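Local coordinates for eukaryotic translation initiation factor 4 gamma 2 (Homo sapiens, PDB 4IUL), which probably acts in translation initiation as a member of the eIF4G family, its MIF4G domain interacting with the RNA helicase eIF4A, at residues Ile172-Ile177 against Ser217-Tyr222; Ile159-Lys164 against Met203-Pro208. All coordinates share one frame; numbering follows the deposited sequence.

Contact 1. Residues Ile172-Ile177 against Ser217-Tyr222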
ATOM      1  N   ILE A 172       8.217   6.194   0.129  1.00 32.46           N
ATOM      2  CA  ILE A 172       6.761   6.270   0.259  1.00 30.34           C
ATOM      3  C   ILE A 172       6.272   5.732   1.598  1.00 29.72           C
ATOM      4  O   ILE A 172       5.244   6.183   2.115  1.00 28.52           O
ATOM      5  CB  ILE A 172       6.031   5.531  -0.904  1.00 28.66           C
ATOM      6  CG1 ILE A 172       4.577   6.012  -0.989  1.00 30.62           C
ATOM      7  CG2 ILE A 172       6.056   4.052  -0.688  1.00 28.02           C
ATOM      8  CD1 ILE A 172       3.811   5.499  -2.193  1.00 29.50           C
ATOM      9  N   LEU A 173       7.002   4.774   2.162  1.00 29.16           N
ATOM     10  CA  LEU A 173       6.627   4.226   3.459  1.00 28.01           C
ATOM     11  C   LEU A 173       6.772   5.322   4.522  1.00 28.67           C
ATOM     12  O   LEU A 173       5.878   5.511   5.343  1.00 27.83           O
ATOM     13  CB  LEU A 173       7.498   3.023   3.809  1.00 27.46           C
ATOM     14  CG  LEU A 173       7.218   1.739   3.029  1.00 27.45           C
ATOM     15  CD1 LEU A 173       8.307   0.734   3.326  1.00 25.02           C
ATOM     16  CD2 LEU A 173       5.849   1.178   3.405  1.00 26.37           C
ATOM     17  N   HIS A 174       7.886   6.052   4.502  1.00 29.02           N
ATOM     18  CA  HIS A 174       8.085   7.137   5.471  1.00 29.21           C
ATOM     19  C   HIS A 174       7.000   8.201   5.271  1.00 30.03           C
ATOM     20  O   HIS A 174       6.558   8.839   6.226  1.00 30.51           O
ATOM     21  CB  HIS A 174       9.478   7.777   5.312  1.00 25.65           C
ATOM     22  CG  HIS A 174      10.586   6.981   5.932  1.00 25.10           C
ATOM     23  ND1 HIS A 174      10.781   6.914   7.295  1.00 26.04           N
ATOM     24  CD2 HIS A 174      11.522   6.171   5.378  1.00 24.34           C
ATOM     25  CE1 HIS A 174      11.784   6.093   7.555  1.00 27.98           C
ATOM     26  NE2 HIS A 174      12.250   5.627   6.409  1.00 25.37           N
ATOM     27  N   LYS A 175       6.568   8.381   4.029  1.00 30.39           N
ATOM     28  CA  LYS A 175       5.541   9.371   3.721  1.00 32.75           C
ATOM     29  C   LYS A 175       4.194   8.953   4.321  1.00 33.00           C
ATOM     30  O   LYS A 175       3.395   9.802   4.713  1.00 32.45           O
ATOM     31  CB  LYS A 175       5.424   9.545   2.203  1.00 33.86           C
ATOM     32  CG  LYS A 175       5.252  10.982   1.765  1.00 39.42           C
ATOM     33  CD  LYS A 175       5.573  11.156   0.288  1.00 43.58           C
ATOM     34  CE  LYS A 175       7.039  10.889   0.010  1.00 44.82           C
ATOM     35  NZ  LYS A 175       7.366  11.015  -1.440  1.00 46.82           N
ATOM     36  N   CYS A 176       3.946   7.646   4.387  1.00 32.23           N
ATOM     37  CA  CYS A 176       2.718   7.134   4.972  1.00 31.98           C
ATOM     38  C   CYS A 176       2.776   7.366   6.488  1.00 33.14           C
ATOM     39  O   CYS A 176       1.830   7.872   7.088  1.00 34.61           O
ATOM     40  CB  CYS A 176       2.564   5.631   4.687  1.00 31.73           C
ATOM     41  SG  CYS A 176       2.121   5.200   2.976  1.00 32.39           S
ATOM     42  N   ILE A 177       3.897   6.994   7.099  1.00 32.14           N
ATOM     43  CA  ILE A 177       4.083   7.151   8.535  1.00 32.90           C
ATOM     44  C   ILE A 177       3.926   8.605   8.968  1.00 34.99           C
ATOM     45  O   ILE A 177       3.306   8.889   9.987  1.00 32.93           O
ATOM     46  CB  ILE A 177       5.482   6.658   8.977  1.00 31.13           C
ATOM     47  CG1 ILE A 177       5.564   5.136   8.825  1.00 28.43           C
ATOM     48  CG2 ILE A 177       5.765   7.093  10.424  1.00 30.13           C
ATOM     49  CD1 ILE A 177       6.899   4.551   9.217  1.00 26.06           C
ATOM     50  N   SER A 217      17.918   8.744  13.196  1.00 43.78           N
ATOM     51  CA  SER A 217      17.342  10.039  13.551  1.00 44.19           C
ATOM     52  C   SER A 217      15.828  10.117  13.314  1.00 43.25           C
ATOM     53  O   SER A 217      15.065  10.470  14.216  1.00 44.34           O
ATOM     54  CB  SER A 217      18.049  11.142  12.759  1.00 44.40           C
ATOM     55  OG  SER A 217      17.525  12.417  13.070  1.00 47.11           O
ATOM     56  N   LEU A 218      15.403   9.797  12.098  1.00 41.65           N
ATOM     57  CA  LEU A 218      13.987   9.827  11.739  1.00 40.58           C
ATOM     58  C   LEU A 218      13.133   8.892  12.600  1.00 39.00           C
ATOM     59  O   LEU A 218      12.101   9.295  13.133  1.00 38.30           O
ATOM     60  CB  LEU A 218      13.810   9.427  10.278  1.00 41.49           C
ATOM     61  CG  LEU A 218      13.574  10.488   9.214  1.00 42.72           C
ATOM     62  CD1 LEU A 218      13.377   9.770   7.879  1.00 41.29           C
ATOM     63  CD2 LEU A 218      12.336  11.328   9.565  1.00 43.49           C
ATOM     64  N   MET A 219      13.558   7.638  12.719  1.00 36.69           N
ATOM     65  CA  MET A 219      12.816   6.662  13.505  1.00 37.24           C
ATOM     66  C   MET A 219      12.747   7.050  14.979  1.00 38.11           C
ATOM     67  O   MET A 219      11.696   6.911  15.612  1.00 38.30           O
ATOM     68  CB  MET A 219      13.441   5.274  13.356  1.00 35.83           C
ATOM     69  CG  MET A 219      13.399   4.717  11.932  1.00 35.99           C
ATOM     70  SD  MET A 219      11.742   4.371  11.315  1.00 32.33           S
ATOM     71  CE  MET A 219      11.545   2.692  11.852  1.00 32.19           C
ATOM     72  N   ASP A 220      13.863   7.522  15.528  1.00 38.59           N
ATOM     73  CA  ASP A 220      13.899   7.948  16.925  1.00 40.46           C
ATOM     74  C   ASP A 220      12.831   9.010  17.122  1.00 40.83           C
ATOM     75  O   ASP A 220      12.103   9.010  18.118  1.00 40.78           O
ATOM     76  CB  ASP A 220      15.262   8.544  17.287  1.00 37.99           C
ATOM     77  CG  ASP A 220      16.251   7.504  17.753  1.00 40.63           C
ATOM     78  OD1 ASP A 220      15.917   6.293  17.759  1.00 39.87           O
ATOM     79  OD2 ASP A 220      17.376   7.905  18.116  1.00 42.63           O
ATOM     80  N   GLN A 221      12.743   9.911  16.149  1.00 41.45           N
ATOM     81  CA  GLN A 221      11.777  10.998  16.182  1.00 42.16           C
ATOM     82  C   GLN A 221      10.335  10.462  16.186  1.00 42.32           C
ATOM     83  O   GLN A 221       9.485  10.965  16.925  1.00 44.07           O
ATOM     84  CB  GLN A 221      12.006  11.902  14.973  1.00 44.47           C
ATOM     85  CG  GLN A 221      11.531  13.325  15.144  1.00 47.10           C
ATOM     86  CD  GLN A 221      11.809  14.166  13.911  1.00 51.42           C
ATOM     87  OE1 GLN A 221      12.866  14.035  13.280  1.00 52.21           O
ATOM     88  NE2 GLN A 221      10.871  15.044  13.566  1.00 51.60           N
ATOM     89  N   TYR A 222      10.066   9.441  15.370  1.00 40.24           N
ATOM     90  CA  TYR A 222       8.732   8.843  15.286  1.00 37.44           C
ATOM     91  C   TYR A 222       8.299   8.237  16.621  1.00 38.36           C
ATOM     92  O   TYR A 222       7.198   8.496  17.109  1.00 36.28           O
ATOM     93  CB  TYR A 222       8.700   7.717  14.247  1.00 36.66           C
ATOM     94  CG  TYR A 222       8.889   8.107  12.793  1.00 36.39           C
ATOM     95  CD1 TYR A 222       9.418   7.187  11.885  1.00 34.86           C
ATOM     96  CD2 TYR A 222       8.521   9.369  12.316  1.00 34.40           C
ATOM     97  CE1 TYR A 222       9.583   7.504  10.542  1.00 34.51           C
ATOM     98  CE2 TYR A 222       8.678   9.698  10.964  1.00 34.79           C
ATOM     99  CZ  TYR A 222       9.214   8.756  10.084  1.00 35.71           C
ATOM    100  OH  TYR A 222       9.386   9.052   8.749  1.00 36.11           O
TER
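Tyr222 reaches from helix 216-227 to helix 170-181 and meets both Ile177 and His174, one with a ring face and the other with its hydroxyl. The two short helical segments run nearly parallel, at 22°, with axes 12.3 Å apart, a gap that long side chains have to span in this HEAT-repeat domain. The close packing is on the Ile177 side. CG2 of Ile177 sits over the centre of the Tyr222 ring, 3.7 Å from the centroid and almost on the ring normal, a CH-pi contact in which the methyl lies at nearly equal distance from all six ring carbons. Ile177 can present this methyl because CG2 stands anti to its own backbone N, with CG1 beside that N (chi1 -69°). The other face of the tyrosine ring has the carbonyl O of Leu218, one turn earlier, 3.4 Å above its plane near the rim. At the edge, the OH of Tyr222 and ND1 of His174 form a hydrogen bond of 2.9 Å, near the planes of both rings, which meet rim to rim. Their planes are tilted by 33°. The contact is looser towards exposed Leu218, whose CD1 lies off-centre over one face of the partly exposed imidazole, 4.2 Å from its centroid. Met219 bends at chi2 and chi3 to bring SD obliquely to within 4.1 Å of CE1 of His174, and Leu210 of helix 193-210 also touches this histidine. A phenylalanine in place of Tyr222 could still lie under Ile177 but would probably leave ND1 of His174 without its mate and the imidazole freer to turn. A mostly apolar contact thus holds one directional bond that probably limits the imidazole's rotation, and that can form with the proton on ND1 or on the hydroxyl.

Contact 2. Residues Ile159-Lys164 against Met203-Pro208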
ATOM      1  N   ILE A 159       0.041  -0.433   0.562  1.00 27.31           N
ATOM      2  CA  ILE A 159       1.436  -0.041   0.403  1.00 28.85           C
ATOM      3  C   ILE A 159       2.283  -0.850   1.392  1.00 30.71           C
ATOM      4  O   ILE A 159       3.331  -1.395   1.035  1.00 29.55           O
ATOM      5  CB  ILE A 159       1.610   1.477   0.642  1.00 28.66           C
ATOM      6  CG1 ILE A 159       0.992   2.247  -0.537  1.00 29.29           C
ATOM      7  CG2 ILE A 159       3.087   1.830   0.795  1.00 28.08           C
ATOM      8  CD1 ILE A 159       0.837   3.755  -0.298  1.00 31.60           C
ATOM      9  N   GLY A 160       1.817  -0.943   2.634  1.00 31.76           N
ATOM     10  CA  GLY A 160       2.546  -1.715   3.622  1.00 31.63           C
ATOM     11  C   GLY A 160       2.771  -3.144   3.143  1.00 33.52           C
ATOM     12  O   GLY A 160       3.895  -3.658   3.214  1.00 34.59           O
ATOM     13  N   GLU A 161       1.719  -3.785   2.636  1.00 32.30           N
ATOM     14  CA  GLU A 161       1.824  -5.165   2.162  1.00 34.30           C
ATOM     15  C   GLU A 161       2.789  -5.358   0.992  1.00 34.12           C
ATOM     16  O   GLU A 161       3.400  -6.418   0.857  1.00 34.91           O
ATOM     17  CB  GLU A 161       0.442  -5.709   1.786  1.00 33.90           C
ATOM     18  CG  GLU A 161      -0.453  -6.013   2.984  1.00 38.84           C
ATOM     19  CD  GLU A 161       0.131  -7.073   3.911  1.00 41.94           C
ATOM     20  OE1 GLU A 161       0.450  -6.742   5.071  1.00 45.10           O
ATOM     21  OE2 GLU A 161       0.278  -8.239   3.481  1.00 44.84           O
ATOM     22  N   LEU A 162       2.919  -4.343   0.144  1.00 33.73           N
ATOM     23  CA  LEU A 162       3.823  -4.419  -0.991  1.00 31.42           C
ATOM     24  C   LEU A 162       5.263  -4.243  -0.505  1.00 31.48           C
ATOM     25  O   LEU A 162       6.172  -4.941  -0.958  1.00 27.16           O
ATOM     26  CB  LEU A 162       3.477  -3.340  -2.020  1.00 32.16           C
ATOM     27  CG  LEU A 162       2.153  -3.492  -2.793  1.00 32.87           C
ATOM     28  CD1 LEU A 162       1.881  -2.230  -3.590  1.00 28.88           C
ATOM     29  CD2 LEU A 162       2.219  -4.704  -3.719  1.00 30.21           C
ATOM     30  N   GLY A 163       5.463  -3.304   0.416  1.00 31.65           N
ATOM     31  CA  GLY A 163       6.795  -3.072   0.954  1.00 33.23           C
ATOM     32  C   GLY A 163       7.372  -4.343   1.567  1.00 33.42           C
ATOM     33  O   GLY A 163       8.558  -4.638   1.439  1.00 32.30           O
ATOM     34  N   LYS A 164       6.512  -5.104   2.228  1.00 33.72           N
ATOM     35  CA  LYS A 164       6.908  -6.353   2.860  1.00 35.53           C
ATOM     36  C   LYS A 164       7.535  -7.336   1.859  1.00 34.21           C
ATOM     37  O   LYS A 164       8.359  -8.162   2.233  1.00 35.11           O
ATOM     38  CB  LYS A 164       5.678  -6.971   3.532  1.00 39.12           C
ATOM     39  CG  LYS A 164       5.883  -8.294   4.242  1.00 43.64           C
ATOM     40  CD  LYS A 164       4.628  -8.626   5.054  1.00 47.36           C
ATOM     41  CE  LYS A 164       4.525 -10.108   5.386  1.00 49.83           C
ATOM     42  NZ  LYS A 164       4.208 -10.925   4.167  1.00 50.85           N
ATOM     43  N   MET A 203       4.073  -0.300  11.170  1.00 36.76           N
ATOM     44  CA  MET A 203       5.284  -0.418  11.965  1.00 38.93           C
ATOM     45  C   MET A 203       5.689  -1.878  12.220  1.00 39.81           C
ATOM     46  O   MET A 203       6.876  -2.207  12.166  1.00 40.27           O
ATOM     47  CB  MET A 203       5.099   0.334  13.288  1.00 38.08           C
ATOM     48  CG  MET A 203       6.345   1.034  13.800  1.00 40.34           C
ATOM     49  SD  MET A 203       6.956   2.372  12.742  1.00 40.07           S
ATOM     50  CE  MET A 203       8.352   1.625  12.083  1.00 41.92           C
ATOM     51  N   ARG A 204       4.721  -2.757  12.489  1.00 40.31           N
ATOM     52  CA  ARG A 204       5.036  -4.170  12.735  1.00 42.56           C
ATOM     53  C   ARG A 204       5.379  -4.904  11.444  1.00 42.69           C
ATOM     54  O   ARG A 204       6.078  -5.914  11.469  1.00 43.42           O
ATOM     55  CB  ARG A 204       3.866  -4.901  13.407  1.00 43.60           C
ATOM     56  CG  ARG A 204       3.515  -4.399  14.799  1.00 48.63           C
ATOM     57  CD  ARG A 204       2.477  -5.297  15.465  1.00 51.54           C
ATOM     58  NE  ARG A 204       3.059  -6.541  15.966  1.00 53.66           N
ATOM     59  CZ  ARG A 204       3.769  -6.635  17.089  1.00 55.62           C
ATOM     60  NH1 ARG A 204       3.984  -5.558  17.836  1.00 55.37           N
ATOM     61  NH2 ARG A 204       4.268  -7.805  17.465  1.00 53.58           N
ATOM     62  N   THR A 205       4.886  -4.380  10.324  1.00 42.44           N
ATOM     63  CA  THR A 205       5.103  -4.972   9.004  1.00 42.15           C
ATOM     64  C   THR A 205       6.409  -4.537   8.334  1.00 41.33           C
ATOM     65  O   THR A 205       7.157  -5.366   7.812  1.00 41.73           O
ATOM     66  CB  THR A 205       3.944  -4.608   8.034  1.00 44.39           C
ATOM     67  OG1 THR A 205       2.684  -5.011   8.593  1.00 45.29           O
ATOM     68  CG2 THR A 205       4.137  -5.303   6.695  1.00 45.96           C
ATOM     69  N   VAL A 206       6.679  -3.237   8.360  1.00 39.44           N
ATOM     70  CA  VAL A 206       7.861  -2.667   7.716  1.00 37.91           C
ATOM     71  C   VAL A 206       8.938  -2.101   8.656  1.00 37.00           C
ATOM     72  O   VAL A 206      10.093  -1.935   8.258  1.00 36.98           O
ATOM     73  CB  VAL A 206       7.407  -1.562   6.732  1.00 37.65           C
ATOM     74  CG1 VAL A 206       8.538  -0.628   6.404  1.00 42.30           C
ATOM     75  CG2 VAL A 206       6.890  -2.206   5.467  1.00 40.47           C
ATOM     76  N   GLY A 207       8.555  -1.816   9.896  1.00 35.92           N
ATOM     77  CA  GLY A 207       9.481  -1.249  10.864  1.00 35.59           C
ATOM     78  C   GLY A 207      10.909  -1.771  10.884  1.00 35.66           C
ATOM     79  O   GLY A 207      11.852  -0.984  10.781  1.00 35.52           O
ATOM     80  N   PRO A 208      11.109  -3.089  11.023  1.00 34.46           N
ATOM     81  CA  PRO A 208      12.451  -3.677  11.058  1.00 35.06           C
ATOM     82  C   PRO A 208      13.355  -3.348   9.857  1.00 33.86           C
ATOM     83  O   PRO A 208      14.529  -3.037  10.042  1.00 32.62           O
ATOM     84  CB  PRO A 208      12.168  -5.176  11.179  1.00 34.94           C
ATOM     85  CG  PRO A 208      10.877  -5.210  11.908  1.00 36.38           C
ATOM     86  CD  PRO A 208      10.083  -4.121  11.227  1.00 34.76           C
TER
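Helices 141-163 and 193-210 cross at 40° in their short segments, with axes 9.1 Å apart and the CA atoms of Lys164 and Val206 separated by 6.2 Å. Both belong to the HEAT-repeat solenoid of the MIF4G domain, and the close approach is made at Gly163, while Gly160 offers a carbonyl that methyls of the second helix meet. Thr205 carries the contact through its methyl: its CB is directed toward the other helix, and CG2, anti to the backbone N, does the touching, 3.9 Å from O of Gly160. Its hydroxyl OG1 is used within its own helix, hydrogen-bonded to O of Gln201. Val206 sets CG2 4.0 Å from the same Gly160 carbonyl oxygen, which also accepts a hydrogen bond from the backbone N of Lys164. A CB at Gly163 would point toward 203-208 and lie 3.5 Å from CG2 of Val206, a tight fit, so the bare backbone makes room for the valine. No hydrogen bond links the segments. On the solvent side, the exposed Lys164 chain leaves with CG anti to its N (chi1 180°) and crosses the threonine side chain at about a right angle, CD resting 3.7 Å from CG2 of Thr205.

Overall arrangement
From the N terminus, the chain passes through helix 141-163, whose end enters contact 2, then turns and enters helix 170-181, which takes part in contact 1. Helix 193-210 then closes contact 2 across 38 intervening residues, and helix 216-227 closes contact 1 across 39. The two loops therefore cross instead of nesting: each contact joins a helix to the next but one, and their segments alternate. With centres 12 Å apart, they also touch directly. Leu173 packs on Val206, Met219 on Met203, and Cys176 on Ile159, so that side-chain packing ties helices 141-163, 170-181, 193-210 and 216-227 of the MIF4G domain together.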